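Local coordinates for protein amidohydrolase (Pseudomonas aeruginosa, PDB 2I5G) that probably acts as a metal-dependent dipeptidase of the membrane dipeptidase (M19) family, cutting dipeptides into their two amino acids, at residues F290-L293 against T294-L297; R305-R308 against K309-E313. The protein carries 2 engineered substitutions. One frame throughout, in Å; residues are numbered along the deposited sequence.

Interaction 1 (F290-L293 against T294-L297); sequences FPNL and TETL
P291 O takes the backbone N-H of E295 in a nearly straight bond of 3.3 Å, with an angle of 171° at the hydrogen. The N-H of T294 reaches the same oxygen only weakly. The side-chain OG1 of T294 is hydrogen-bonded to H7 ND1, near the start of the chain. N292 O is gripped twice by one residue. T296 N reaches N292 O at 3.0 Å from above the carbonyl plane. T296 OG1 gives N292 O a shorter bond of 2.7 Å, close to the line of the C=O. The hydroxyl can fold back because it sits beside its own backbone N, chi1 -68°. It is therefore satisfied within the helix. The backbone bonds from E295, T296 and L297 run from i to i+4 in the first turns of helix 291-299. This helix lies at the outside of the TIM-barrel fold of this family, against helices 225-239 and 304-323. L293 O accepts from L297 N at 3.1 Å, again with the donor above the carbonyl plane. The two leucine side chains lie alongside each other and point the same way, with L293 CD1 4.1 Å from L297 CD1. L293 also packs on I225 and Y228 of helix 225-239.

Interaction 2 (R305-R308 against K309-E313); sequences RVVR and KVMGE
R305-R308 and K309-E313 form successive turns of helix 304-323, which widens into a pi-type turn at R308 O. The i to i+4 bond from K309 N to R305 O is weak. M311 N binds V307 O at 2.9 Å, nearly in line with the C=O. R308 O then accepts E313 N at 3.2 Å, an i to i+5 bond, and takes a weaker one from G312 N. This helix is the last in a chain with the TIM-barrel fold of M19 peptidases. On its buried side V307 CG1 lies 3.9 Å from M311 CG, and the two side chains run alongside each other. M311 is a selenomethionine. V306 CG1 meets V310 CG2 more loosely, and helix 225-239 packs against both valines through M236 and I232. On the polar side the R305 and K309 side chains cross obliquely, bringing R305 NH1 and K309 NZ within 3.9 Å. E241, in salt bridges with both, probably offsets these like charges, and D242 forms another with K309. The bend at chi2, -64°, carries the K309 chain back along R305 O. E313 reaches back over the wide turn to R308. Its extended chain lays the carboxylate beside R308 CB, with E313 OE1 at the guanidinium edge in a long salt bridge of 3.8 Å to R308 NE. A water donates to both R305 O, at 2.8 Å, and E313 OE2, at 2.9 Å.

Overall arrangement
Interaction 1 lies on helix 291-299 and interaction 2 on helix 304-323, which follow each other in the chain. Their centres are 11 Å apart, and the two helices touch through side chains. The end of M311 is the main link. M311 CE comes within 3.6 Å of T294 OG1 and 3.8 Å of F290 CD1. M311 SE lies 4.1 Å from L293 CG. T294 CG2 also meets V307 CG1, at 4.1 Å. L6 of helix 5-8 touches both T294 and V307, and helix 225-239 packs against both interactions. The M311 backbone also bonds to I13, tying helix 304-323 to strand 13-17. Neither interaction includes a metal or bound ligand.

Interaction 1 (F290-L293 against T294-L297)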
loop_
_atom_site.group_PDB
_atom_site.type_symbol
_atom_site.label_atom_id
_atom_site.label_comp_id
_atom_site.label_asym_id
_atom_site.label_seq_id
_atom_site.Cartn_x
_atom_site.Cartn_y
_atom_site.Cartn_z
ATOM N N PHE A 290 -13.532 33.413 11.596
ATOM C CA PHE A 290 -12.069 33.465 11.589
ATOM C C PHE A 290 -11.500 34.705 12.292
ATOM O O PHE A 290 -10.580 34.598 13.106
ATOM C CB PHE A 290 -11.553 33.406 10.147
ATOM C CG PHE A 290 -10.616 32.262 9.882
ATOM C CD1 PHE A 290 -9.321 32.271 10.390
ATOM C CD2 PHE A 290 -11.036 31.159 9.140
ATOM C CE1 PHE A 290 -8.459 31.199 10.165
ATOM C CE2 PHE A 290 -10.184 30.084 8.911
ATOM C CZ PHE A 290 -8.893 30.104 9.425
ATOM N N PRO A 291 -12.044 35.895 11.997
ATOM C CA PRO A 291 -11.547 37.123 12.632
ATOM C C PRO A 291 -11.483 37.165 14.162
ATOM O O PRO A 291 -10.807 38.022 14.725
ATOM C CB PRO A 291 -12.450 38.218 12.046
ATOM C CG PRO A 291 -13.664 37.480 11.583
ATOM C CD PRO A 291 -13.106 36.205 11.024
ATOM N N ASN A 292 -12.166 36.252 14.843
ATOM C CA ASN A 292 -12.127 36.238 16.303
ATOM C C ASN A 292 -10.795 35.690 16.797
ATOM O O ASN A 292 -10.432 35.858 17.964
ATOM C CB ASN A 292 -13.246 35.369 16.865
ATOM C CG ASN A 292 -14.610 35.864 16.480
ATOM O OD1 ASN A 292 -15.618 35.234 16.793
ATOM N ND2 ASN A 292 -14.657 36.995 15.796
ATOM N N LEU A 293 -10.075 35.023 15.901
ATOM C CA LEU A 293 -8.789 34.438 16.233
ATOM C C LEU A 293 -7.699 35.505 16.192
ATOM O O LEU A 293 -6.712 35.438 16.928
ATOM C CB LEU A 293 -8.483 33.299 15.259
ATOM C CG LEU A 293 -7.280 32.406 15.562
ATOM C CD1 LEU A 293 -7.255 32.019 17.034
ATOM C CD2 LEU A 293 -7.357 31.173 14.681
ATOM N N THR A 294 -7.879 36.493 15.326
ATOM C CA THR A 294 -6.922 37.584 15.218
ATOM C C THR A 294 -7.103 38.455 16.451
ATOM O O THR A 294 -6.136 38.824 17.116
ATOM C CB THR A 294 -7.178 38.423 13.947
ATOM O OG1 THR A 294 -6.870 37.634 12.791
ATOM C CG2 THR A 294 -6.315 39.678 13.939
ATOM N N GLU A 295 -8.355 38.771 16.755
ATOM C CA GLU A 295 -8.680 39.588 17.913
ATOM C C GLU A 295 -8.220 38.915 19.205
ATOM O O GLU A 295 -7.652 39.567 20.080
ATOM C CB GLU A 295 -10.190 39.843 17.959
ATOM C CG GLU A 295 -10.692 40.431 19.273
ATOM C CD GLU A 295 -12.175 40.781 19.238
ATOM O OE1 GLU A 295 -12.960 40.008 18.643
ATOM O OE2 GLU A 295 -12.556 41.824 19.818
ATOM N N THR A 296 -8.458 37.611 19.321
ATOM C CA THR A 296 -8.066 36.876 20.519
ATOM C C THR A 296 -6.556 36.880 20.717
ATOM O O THR A 296 -6.056 37.463 21.676
ATOM C CB THR A 296 -8.586 35.418 20.485
ATOM O OG1 THR A 296 -10.016 35.419 20.603
ATOM C CG2 THR A 296 -7.999 34.610 21.634
ATOM N N LEU A 297 -5.829 36.229 19.820
ATOM C CA LEU A 297 -4.374 36.197 19.922
ATOM C C LEU A 297 -3.846 37.600 20.221
ATOM O O LEU A 297 -2.913 37.787 21.013
ATOM C CB LEU A 297 -3.771 35.688 18.611
ATOM C CG LEU A 297 -3.886 34.184 18.358
ATOM C CD1 LEU A 297 -3.637 33.898 16.889
ATOM C CD2 LEU A 297 -2.889 33.442 19.221
#

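Interaction 2 (R305-R308 against K309-E313)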
loop_
_atom_site.group_PDB
_atom_site.type_symbol
_atom_site.label_atom_id
_atom_site.label_comp_id
_atom_site.label_asym_id
_atom_site.label_seq_id
_atom_site.Cartn_x
_atom_site.Cartn_y
_atom_site.Cartn_z
ATOM N N ARG A 305 2.922 42.188 14.615
ATOM C CA ARG A 305 3.831 41.524 13.684
ATOM C C ARG A 305 3.776 40.004 13.752
ATOM O O ARG A 305 3.738 39.336 12.719
ATOM C CB ARG A 305 5.260 42.008 13.930
ATOM C CG ARG A 305 6.216 41.812 12.764
ATOM C CD ARG A 305 7.409 40.992 13.209
ATOM N NE ARG A 305 7.682 41.209 14.626
ATOM C CZ ARG A 305 8.378 40.373 15.384
ATOM N NH1 ARG A 305 8.876 39.266 14.855
ATOM N NH2 ARG A 305 8.553 40.628 16.677
ATOM N N VAL A 306 3.785 39.457 14.963
ATOM C CA VAL A 306 3.722 38.012 15.124
ATOM C C VAL A 306 2.358 37.532 14.643
ATOM O O VAL A 306 2.255 36.517 13.965
ATOM C CB VAL A 306 3.919 37.587 16.600
ATOM C CG1 VAL A 306 3.825 36.062 16.717
ATOM C CG2 VAL A 306 5.270 38.069 17.112
ATOM N N VAL A 307 1.307 38.262 14.994
ATOM C CA VAL A 307 -0.037 37.890 14.569
ATOM C C VAL A 307 -0.112 37.752 13.045
ATOM O O VAL A 307 -0.637 36.761 12.543
ATOM C CB VAL A 307 -1.087 38.931 15.031
ATOM C CG1 VAL A 307 -2.468 38.546 14.510
ATOM C CG2 VAL A 307 -1.097 39.019 16.553
ATOM N N ARG A 308 0.409 38.734 12.310
ATOM C CA ARG A 308 0.385 38.668 10.849
ATOM C C ARG A 308 0.961 37.311 10.456
ATOM O O ARG A 308 0.455 36.634 9.557
ATOM C CB ARG A 308 1.267 39.750 10.218
ATOM C CG ARG A 308 1.324 41.084 10.940
ATOM C CD ARG A 308 0.228 42.047 10.523
ATOM N NE ARG A 308 0.159 42.221 9.076
ATOM C CZ ARG A 308 -0.468 43.227 8.473
ATOM N NH1 ARG A 308 -1.075 44.167 9.185
ATOM N NH2 ARG A 308 -0.513 43.277 7.149
ATOM N N LYS A 309 2.035 36.929 11.143
ATOM C CA LYS A 309 2.721 35.666 10.888
ATOM C C LYS A 309 1.781 34.482 11.021
ATOM O O LYS A 309 1.467 33.810 10.043
ATOM C CB LYS A 309 3.870 35.461 11.877
ATOM C CG LYS A 309 4.815 36.627 12.030
ATOM C CD LYS A 309 5.551 36.904 10.746
ATOM C CE LYS A 309 6.854 37.616 11.043
ATOM N NZ LYS A 309 7.684 36.830 12.003
ATOM N N VAL A 310 1.343 34.238 12.251
ATOM C CA VAL A 310 0.470 33.120 12.553
ATOM C C VAL A 310 -0.799 33.078 11.719
ATOM O O VAL A 310 -1.295 32.000 11.410
ATOM C CB VAL A 310 0.086 33.110 14.044
ATOM C CG1 VAL A 310 -0.752 31.885 14.352
ATOM C CG2 VAL A 310 1.343 33.116 14.902
HETATM N N MSE A 311 -1.325 34.232 11.337
HETATM C CA MSE A 311 -2.553 34.224 10.554
HETATM C C MSE A 311 -2.372 33.892 9.078
HETATM O O MSE A 311 -3.338 33.508 8.413
HETATM C CB MSE A 311 -3.308 35.552 10.710
HETATM C CG MSE A 311 -3.863 35.791 12.114
HETATM SE SE MSE A 311 -4.848 34.272 12.848
HETATM C CE MSE A 311 -6.382 34.282 11.674
ATOM N N GLY A 312 -1.151 34.018 8.558
ATOM C CA GLY A 312 -0.955 33.705 7.155
ATOM C C GLY A 312 0.416 33.923 6.545
ATOM O O GLY A 312 0.895 33.074 5.793
ATOM N N GLU A 313 1.051 35.051 6.847
ATOM C CA GLU A 313 2.371 35.339 6.291
ATOM C C GLU A 313 3.325 34.151 6.323
ATOM O O GLU A 313 4.017 33.890 5.344
ATOM C CB GLU A 313 3.008 36.525 7.017
ATOM C CG GLU A 313 2.306 37.846 6.753
ATOM C CD GLU A 313 3.092 39.042 7.258
ATOM O OE1 GLU A 313 2.656 40.189 7.005
ATOM O OE2 GLU A 313 4.144 38.834 7.907
HETATM O O HOH W 1 4.462 40.386 10.278
#